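Side-chain contacts in primase X domain-containing protein (Sulfolobus solfataricus, PDB 4WYH), which serves as a noncatalytic subunit of the archaeal eukaryotic-type primase and is needed for efficient primer synthesis: residues A[33-38]-A[52-57]; A[58-63]-A[93-98]; A[69-74]-A[86-91]. All coordinates share one frame; numbering follows the deposited sequence.

Contact 1 of 3, residues A[33-38]-A[52-57]; sequences SWIEKV and LYVASR
V54 CG1 is the point on which two side chains of the 33-38 segment converge. I35 CD1 touches it at 3.6 Å, and W34 CH2, at the far end of the indole, approaches to 3.8 Å. The methyl meets the indole obliquely, while the W34 and V54 side chains as wholes lie at about a right angle. On the other branch, I35 CG2 comes within 4.4 Å of A55 CA, so the two branches of I35 are divided between V54 and A55. This apolar contact lies in the core of an all-helical fold, where helix 33-41 meets helix 47-63; over the two short segments the axes cross at -98° and approach to 10.5 Å. A wider pi-type turn at 52-55 carries V54, whose CG1 stands anti to the backbone N (chi1 -178°) and projects to the neighbouring helix. Within its own segment W34 is covered on one face by I35 CG1, 3.5 Å above the ring plane and over its centre, which probably helps hold the indole in place. Further out, I122 and L126 of helix 116-128 pack on the indole and M118 of the same helix reaches V54, while F50 touches both W34 and A55.

Contact 2 of 3, residues A[58-63]-A[93-98]; sequences YLVNVK and SVINGV
N61 ND2 is gripped by two backbone carbonyls, those of V98 and L103, and so ties the last part of helix 47-63 both to helix 88-101 and to the loop that follows it. In this all-helical fold the two helices run side by side: the axes of the short segments diverge by 28°, pointing the same general way, and come within 9.6 Å. The bond from N61 ND2 to V98 O measures 2.9 Å and is nearly straight, with an N-H...acceptor angle of 173°. Its two ends are not alike. The acceptor lies in the amide plane of N61, whereas the donor stands well above the carbonyl plane of V98, off the lone pairs. With two acceptors for one amide nitrogen, the rotation of the N61 side chain is probably well fixed.

Beside this polar link the contact is apolar. V60 turns one of its methyls to helix 88-101, and its CG2 meets I95 CG2 at 3.9 Å, the two side chains set at about a right angle. V98 comes from one turn further along: its CG2 occupies the position between backbone N and carbonyl carbon, while the V98 side chain also packs on S56 and R57. I95 also packs on A70 and L74 of helix 67-78, so this one side chain touches both helix 47-63 and helix 67-78. V98 CG2 lies 4.1 Å from V60 CB and about as far from V60 CG2.

Contact 3 of 3, residues A[69-74]-A[86-91]; sequences EALQTL and VYESWL
L71 and L91 meet at about a right angle and join helix 67-78 to the first turns of helix 88-101. The two helices are consecutive in the all-helical fold, a helix-loop-helix connection whose second helix starts after the N-cap residue Y87. L71 drives CD1 against the base of the L91 side chain: CD1 lies 3.5 Å from L91 CB and 3.9 Å from L91 CD1. Its CG is anti to the backbone N (chi1 173°), which carries the branched end across to L91 although its first side-chain bond does not point there.

L91, by contrast, starts out directed at the opposing helix and divides its surface between two leucines one turn apart. CB and CD1 serve L71, and CD2 serves L74, approaching L74 CB at 4.1 Å. L74 is the more deeply placed of the pair on helix 67-78, also packing on A55 and L59 of helix 47-63, whereas L71 sits nearer the surface and touches K92 and I95.

At that outer margin the carboxylate carbon of E88 lies near L71. The charge of E88 is met by K75, one turn beyond L71 on helix 67-78, in a salt bridge through OE2, which links the same two helices beside the apolar pair. The other methyl of L71, CD2, lies 4.4 Å from E88 CD.

In the fold
All three contacts belong to the Primase X domain and are carried by four successive helices. Contact 1 joins helix 33-41 to helix 47-63, contact 2 joins helix 47-63 to helix 88-101, and contact 3 joins helix 67-78 to helix 88-101. Contact 1 closes before the others open, whereas both segments of contact 3 fall between those of contact 2. Their centres lie about 10 Å (1 and 2), about 11 Å (2 and 3) and about 14 Å (1 and 3) apart. I35 packs on Y58 and L59 on T73, and contacts 1 and 3 also touch. Contact 1 lies nearest the chain centre; side-chain packing connects all three, consistent with a compact noncatalytic subunit.

Contact 1 of 3, residues A[33-38]-A[52-57]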
# COMPACT_ATOMS: atom_id res chain seq x y z
N SER A 33 -0.84 -11.96 3.14
CA SER A 33 -1.79 -12.20 2.09
C SER A 33 -2.72 -11.04 1.97
O SER A 33 -3.08 -10.69 0.86
CB SER A 33 -2.61 -13.48 2.34
OG SER A 33 -1.81 -14.57 1.91
N TRP A 34 -3.14 -10.49 3.11
CA TRP A 34 -4.14 -9.39 3.13
C TRP A 34 -3.68 -8.16 2.32
O TRP A 34 -4.50 -7.49 1.72
CB TRP A 34 -4.52 -9.02 4.58
CG TRP A 34 -3.44 -8.33 5.37
CD1 TRP A 34 -2.48 -8.93 6.12
CD2 TRP A 34 -3.19 -6.91 5.47
NE1 TRP A 34 -1.67 -7.98 6.71
CE2 TRP A 34 -2.10 -6.74 6.33
CE3 TRP A 34 -3.78 -5.77 4.91
CZ2 TRP A 34 -1.55 -5.48 6.61
CZ3 TRP A 34 -3.25 -4.52 5.22
CH2 TRP A 34 -2.15 -4.41 6.08
N ILE A 35 -2.39 -7.90 2.31
CA ILE A 35 -1.84 -6.82 1.50
C ILE A 35 -2.09 -7.06 0.04
O ILE A 35 -2.55 -6.15 -0.66
CB ILE A 35 -0.34 -6.64 1.78
CG1 ILE A 35 -0.16 -6.38 3.29
CG2 ILE A 35 0.24 -5.51 0.94
CD1 ILE A 35 1.18 -5.88 3.72
N GLU A 36 -1.84 -8.27 -0.44
CA GLU A 36 -2.08 -8.59 -1.84
C GLU A 36 -3.54 -8.38 -2.21
O GLU A 36 -3.86 -7.83 -3.26
CB GLU A 36 -1.67 -10.04 -2.15
CG GLU A 36 -0.16 -10.31 -1.98
CD GLU A 36 0.72 -9.75 -3.09
OE1 GLU A 36 0.14 -9.05 -3.97
OE2 GLU A 36 1.98 -9.97 -3.09
N LYS A 37 -4.43 -8.79 -1.33
CA LYS A 37 -5.84 -8.60 -1.55
C LYS A 37 -6.25 -7.14 -1.68
O LYS A 37 -7.04 -6.80 -2.52
CB LYS A 37 -6.63 -9.24 -0.40
CG LYS A 37 -7.97 -9.76 -0.87
CD LYS A 37 -7.80 -10.57 -2.17
CE LYS A 37 -9.04 -11.29 -2.68
NZ LYS A 37 -8.64 -11.88 -4.01
N VAL A 38 -5.78 -6.31 -0.78
CA VAL A 38 -6.04 -4.89 -0.81
C VAL A 38 -5.47 -4.32 -2.12
O VAL A 38 -6.16 -3.53 -2.81
CB VAL A 38 -5.45 -4.14 0.41
CG1 VAL A 38 -5.69 -2.64 0.29
CG2 VAL A 38 -6.14 -4.61 1.70
N LEU A 52 2.31 4.53 1.34
CA LEU A 52 3.49 4.95 2.08
C LEU A 52 3.83 3.99 3.24
O LEU A 52 4.98 3.65 3.43
CB LEU A 52 3.30 6.35 2.63
CG LEU A 52 4.41 6.98 3.46
CD1 LEU A 52 5.71 6.96 2.65
CD2 LEU A 52 4.03 8.37 3.89
N TYR A 53 2.81 3.55 3.99
CA TYR A 53 3.05 2.88 5.28
C TYR A 53 3.03 1.39 5.19
O TYR A 53 3.60 0.72 6.07
CB TYR A 53 2.11 3.44 6.43
CG TYR A 53 2.32 4.91 6.74
CD1 TYR A 53 3.45 5.33 7.37
CD2 TYR A 53 1.39 5.89 6.38
CE1 TYR A 53 3.67 6.67 7.61
CE2 TYR A 53 1.60 7.23 6.58
CZ TYR A 53 2.76 7.62 7.18
OH TYR A 53 3.00 8.93 7.46
N VAL A 54 2.40 0.86 4.14
CA VAL A 54 2.18 -0.54 4.05
C VAL A 54 2.65 -1.14 2.72
O VAL A 54 3.59 -1.94 2.70
CB VAL A 54 0.68 -0.88 4.33
CG1 VAL A 54 0.48 -2.37 4.29
CG2 VAL A 54 0.22 -0.24 5.64
N ALA A 55 2.01 -0.80 1.62
CA ALA A 55 2.20 -1.56 0.41
C ALA A 55 3.60 -1.43 -0.16
O ALA A 55 4.20 -2.43 -0.54
CB ALA A 55 1.17 -1.16 -0.61
N SER A 56 4.13 -0.23 -0.22
CA SER A 56 5.48 -0.04 -0.77
C SER A 56 6.52 -0.88 0.02
O SER A 56 7.32 -1.55 -0.58
CB SER A 56 5.92 1.44 -0.77
OG SER A 56 5.99 1.96 0.54
N ARG A 57 6.44 -0.82 1.35
CA ARG A 57 7.34 -1.54 2.24
C ARG A 57 7.18 -3.05 2.10
O ARG A 57 8.15 -3.76 2.09
CB ARG A 57 7.03 -1.15 3.65
CG ARG A 57 7.04 0.36 3.90
CD ARG A 57 6.87 0.63 5.37
NE ARG A 57 6.87 2.02 5.66
CZ ARG A 57 6.89 2.51 6.88
NH1 ARG A 57 6.92 1.69 7.94
NH2 ARG A 57 6.85 3.83 7.06

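Contact 2 of 3, residues A[58-63]-A[93-98]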
# COMPACT_ATOMS: atom_id res chain seq x y z
N TYR A 58 5.96 -3.54 2.00
CA TYR A 58 5.75 -4.95 1.74
C TYR A 58 6.40 -5.42 0.44
O TYR A 58 7.16 -6.40 0.38
CB TYR A 58 4.27 -5.22 1.70
CG TYR A 58 3.88 -6.59 1.18
CD1 TYR A 58 4.21 -7.72 1.87
CD2 TYR A 58 3.22 -6.73 -0.08
CE1 TYR A 58 3.87 -8.99 1.37
CE2 TYR A 58 2.90 -7.98 -0.61
CZ TYR A 58 3.19 -9.09 0.14
OH TYR A 58 2.87 -10.33 -0.25
N LEU A 59 6.08 -4.74 -0.65
CA LEU A 59 6.57 -5.09 -1.94
C LEU A 59 8.10 -5.11 -1.99
O LEU A 59 8.73 -6.06 -2.43
CB LEU A 59 6.00 -4.12 -2.99
CG LEU A 59 4.50 -4.22 -3.28
CD1 LEU A 59 4.09 -3.12 -4.24
CD2 LEU A 59 4.26 -5.61 -3.83
N VAL A 60 8.71 -4.07 -1.50
CA VAL A 60 10.14 -3.90 -1.59
C VAL A 60 10.92 -4.75 -0.57
O VAL A 60 11.93 -5.43 -0.91
CB VAL A 60 10.47 -2.40 -1.45
CG1 VAL A 60 11.96 -2.16 -1.32
CG2 VAL A 60 9.86 -1.63 -2.64
N ASN A 61 10.47 -4.74 0.68
CA ASN A 61 11.30 -5.26 1.76
C ASN A 61 10.93 -6.63 2.23
O ASN A 61 11.78 -7.34 2.79
CB ASN A 61 11.32 -4.26 2.92
CG ASN A 61 12.08 -3.00 2.56
OD1 ASN A 61 12.99 -2.99 1.70
ND2 ASN A 61 11.66 -1.90 3.17
N VAL A 62 9.70 -7.02 1.95
CA VAL A 62 9.21 -8.37 2.30
C VAL A 62 9.15 -9.28 1.07
O VAL A 62 9.71 -10.34 1.07
CB VAL A 62 7.85 -8.33 2.98
CG1 VAL A 62 7.49 -9.73 3.46
CG2 VAL A 62 7.84 -7.36 4.16
N LYS A 63 8.44 -8.86 0.03
CA LYS A 63 8.41 -9.62 -1.22
C LYS A 63 9.66 -9.52 -2.05
O LYS A 63 9.99 -10.41 -2.80
CB LYS A 63 7.18 -9.18 -2.00
CG LYS A 63 6.04 -10.12 -1.95
CD LYS A 63 5.91 -10.90 -0.61
CE LYS A 63 6.37 -12.37 -0.76
NZ LYS A 63 5.89 -13.16 0.36
N SER A 93 9.99 7.98 -5.41
CA SER A 93 10.61 8.42 -4.15
C SER A 93 10.24 7.54 -2.93
O SER A 93 11.08 7.19 -2.11
CB SER A 93 10.27 9.86 -3.86
OG SER A 93 10.78 10.23 -2.57
N VAL A 94 8.97 7.21 -2.76
CA VAL A 94 8.58 6.28 -1.71
C VAL A 94 9.32 4.95 -1.77
O VAL A 94 9.81 4.46 -0.76
CB VAL A 94 7.07 6.01 -1.78
CG1 VAL A 94 6.68 4.94 -0.76
CG2 VAL A 94 6.25 7.28 -1.57
N ILE A 95 9.29 4.32 -2.95
CA ILE A 95 9.91 3.03 -3.19
C ILE A 95 11.39 3.11 -2.84
O ILE A 95 11.88 2.26 -2.13
CB ILE A 95 9.75 2.56 -4.66
CG1 ILE A 95 8.28 2.23 -4.96
CG2 ILE A 95 10.68 1.39 -4.98
CD1 ILE A 95 8.02 2.28 -6.45
N ASN A 96 12.08 4.15 -3.34
CA ASN A 96 13.50 4.30 -3.01
C ASN A 96 13.71 4.49 -1.52
O ASN A 96 14.59 3.86 -0.96
CB ASN A 96 14.08 5.51 -3.73
CG ASN A 96 15.59 5.61 -3.53
OD1 ASN A 96 16.34 4.85 -4.13
ND2 ASN A 96 16.03 6.56 -2.71
N GLY A 97 12.91 5.38 -0.88
CA GLY A 97 13.07 5.66 0.57
C GLY A 97 12.86 4.44 1.46
O GLY A 97 13.60 4.22 2.43
N VAL A 98 11.79 3.66 1.19
CA VAL A 98 11.50 2.48 2.01
C VAL A 98 12.53 1.42 1.79
O VAL A 98 12.86 0.67 2.74
CB VAL A 98 10.10 1.88 1.81
CG1 VAL A 98 9.04 2.88 2.10
CG2 VAL A 98 9.88 1.15 0.47

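Contact 3 of 3, residues A[69-74]-A[86-91]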
# COMPACT_ATOMS: atom_id res chain seq x y z
N GLU A 69 8.64 -3.11 -10.96
CA GLU A 69 7.45 -3.82 -10.59
C GLU A 69 6.68 -3.14 -9.46
O GLU A 69 5.48 -3.14 -9.46
CB GLU A 69 7.78 -5.28 -10.25
CG GLU A 69 6.56 -6.06 -9.78
CD GLU A 69 6.81 -7.53 -9.48
OE1 GLU A 69 7.93 -8.05 -9.70
OE2 GLU A 69 5.86 -8.17 -9.02
N ALA A 70 7.39 -2.60 -8.47
CA ALA A 70 6.73 -1.94 -7.35
C ALA A 70 5.96 -0.78 -7.88
O ALA A 70 4.83 -0.57 -7.53
CB ALA A 70 7.77 -1.50 -6.32
N LEU A 71 6.58 -0.00 -8.75
CA LEU A 71 5.96 1.16 -9.29
C LEU A 71 4.67 0.83 -10.01
O LEU A 71 3.66 1.49 -9.82
CB LEU A 71 6.94 1.95 -10.17
CG LEU A 71 6.31 3.13 -10.92
CD1 LEU A 71 5.83 4.21 -9.99
CD2 LEU A 71 7.25 3.70 -11.98
N GLN A 72 4.68 -0.20 -10.83
CA GLN A 72 3.50 -0.52 -11.61
C GLN A 72 2.44 -1.04 -10.70
O GLN A 72 1.31 -0.65 -10.81
CB GLN A 72 3.85 -1.56 -12.70
CG GLN A 72 2.65 -1.96 -13.52
CD GLN A 72 1.95 -0.79 -14.18
OE1 GLN A 72 2.60 0.15 -14.67
NE2 GLN A 72 0.61 -0.83 -14.23
N THR A 73 2.79 -1.90 -9.76
CA THR A 73 1.84 -2.45 -8.81
C THR A 73 1.12 -1.37 -7.96
O THR A 73 -0.11 -1.42 -7.76
CB THR A 73 2.60 -3.40 -7.87
OG1 THR A 73 3.19 -4.44 -8.67
CG2 THR A 73 1.63 -3.99 -6.85
N LEU A 74 1.92 -0.41 -7.48
CA LEU A 74 1.41 0.69 -6.67
C LEU A 74 0.50 1.60 -7.47
O LEU A 74 -0.54 2.05 -6.98
CB LEU A 74 2.58 1.46 -6.04
CG LEU A 74 3.40 0.65 -5.06
CD1 LEU A 74 4.66 1.34 -4.62
CD2 LEU A 74 2.51 0.30 -3.87
N VAL A 86 -2.07 10.42 -8.62
CA VAL A 86 -0.79 10.20 -7.98
C VAL A 86 0.37 10.49 -8.99
O VAL A 86 0.28 10.13 -10.17
CB VAL A 86 -0.70 8.76 -7.36
CG1 VAL A 86 -0.57 7.66 -8.45
CG2 VAL A 86 0.50 8.72 -6.43
N TYR A 87 1.44 11.14 -8.50
CA TYR A 87 2.70 11.40 -9.24
C TYR A 87 3.61 10.19 -9.24
O TYR A 87 3.86 9.59 -8.18
CB TYR A 87 3.49 12.56 -8.56
CG TYR A 87 2.85 13.93 -8.68
CD1 TYR A 87 3.34 14.90 -9.58
CD2 TYR A 87 1.74 14.27 -7.89
CE1 TYR A 87 2.76 16.18 -9.65
CE2 TYR A 87 1.14 15.54 -7.98
CZ TYR A 87 1.67 16.50 -8.83
OH TYR A 87 1.06 17.75 -8.89
N GLU A 88 4.13 9.87 -10.42
CA GLU A 88 5.17 8.87 -10.51
C GLU A 88 6.39 9.27 -9.68
O GLU A 88 7.02 8.43 -9.12
CB GLU A 88 5.62 8.60 -11.93
CG GLU A 88 4.71 7.61 -12.62
CD GLU A 88 5.28 7.08 -13.93
OE1 GLU A 88 6.44 7.37 -14.28
OE2 GLU A 88 4.53 6.38 -14.61
N SER A 89 6.71 10.53 -9.66
CA SER A 89 7.88 10.99 -8.92
C SER A 89 7.67 10.70 -7.40
O SER A 89 8.61 10.26 -6.70
CB SER A 89 8.14 12.47 -9.22
OG SER A 89 7.26 13.26 -8.44
N TRP A 90 6.44 10.88 -6.90
CA TRP A 90 6.13 10.52 -5.52
C TRP A 90 6.35 8.99 -5.31
O TRP A 90 7.03 8.58 -4.40
CB TRP A 90 4.71 10.91 -5.16
CG TRP A 90 4.36 10.73 -3.77
CD1 TRP A 90 4.63 11.62 -2.73
CD2 TRP A 90 3.60 9.67 -3.19
NE1 TRP A 90 4.11 11.14 -1.56
CE2 TRP A 90 3.47 9.95 -1.81
CE3 TRP A 90 2.99 8.53 -3.69
CZ2 TRP A 90 2.77 9.12 -0.95
CZ3 TRP A 90 2.31 7.70 -2.80
CH2 TRP A 90 2.19 8.02 -1.47
N LEU A 91 5.79 8.19 -6.19
CA LEU A 91 5.87 6.71 -6.06
C LEU A 91 7.30 6.20 -6.10
O LEU A 91 7.67 5.39 -5.30
CB LEU A 91 5.02 6.04 -7.11
CG LEU A 91 3.51 6.21 -6.94
CD1 LEU A 91 2.72 5.74 -8.17
CD2 LEU A 91 3.02 5.49 -5.68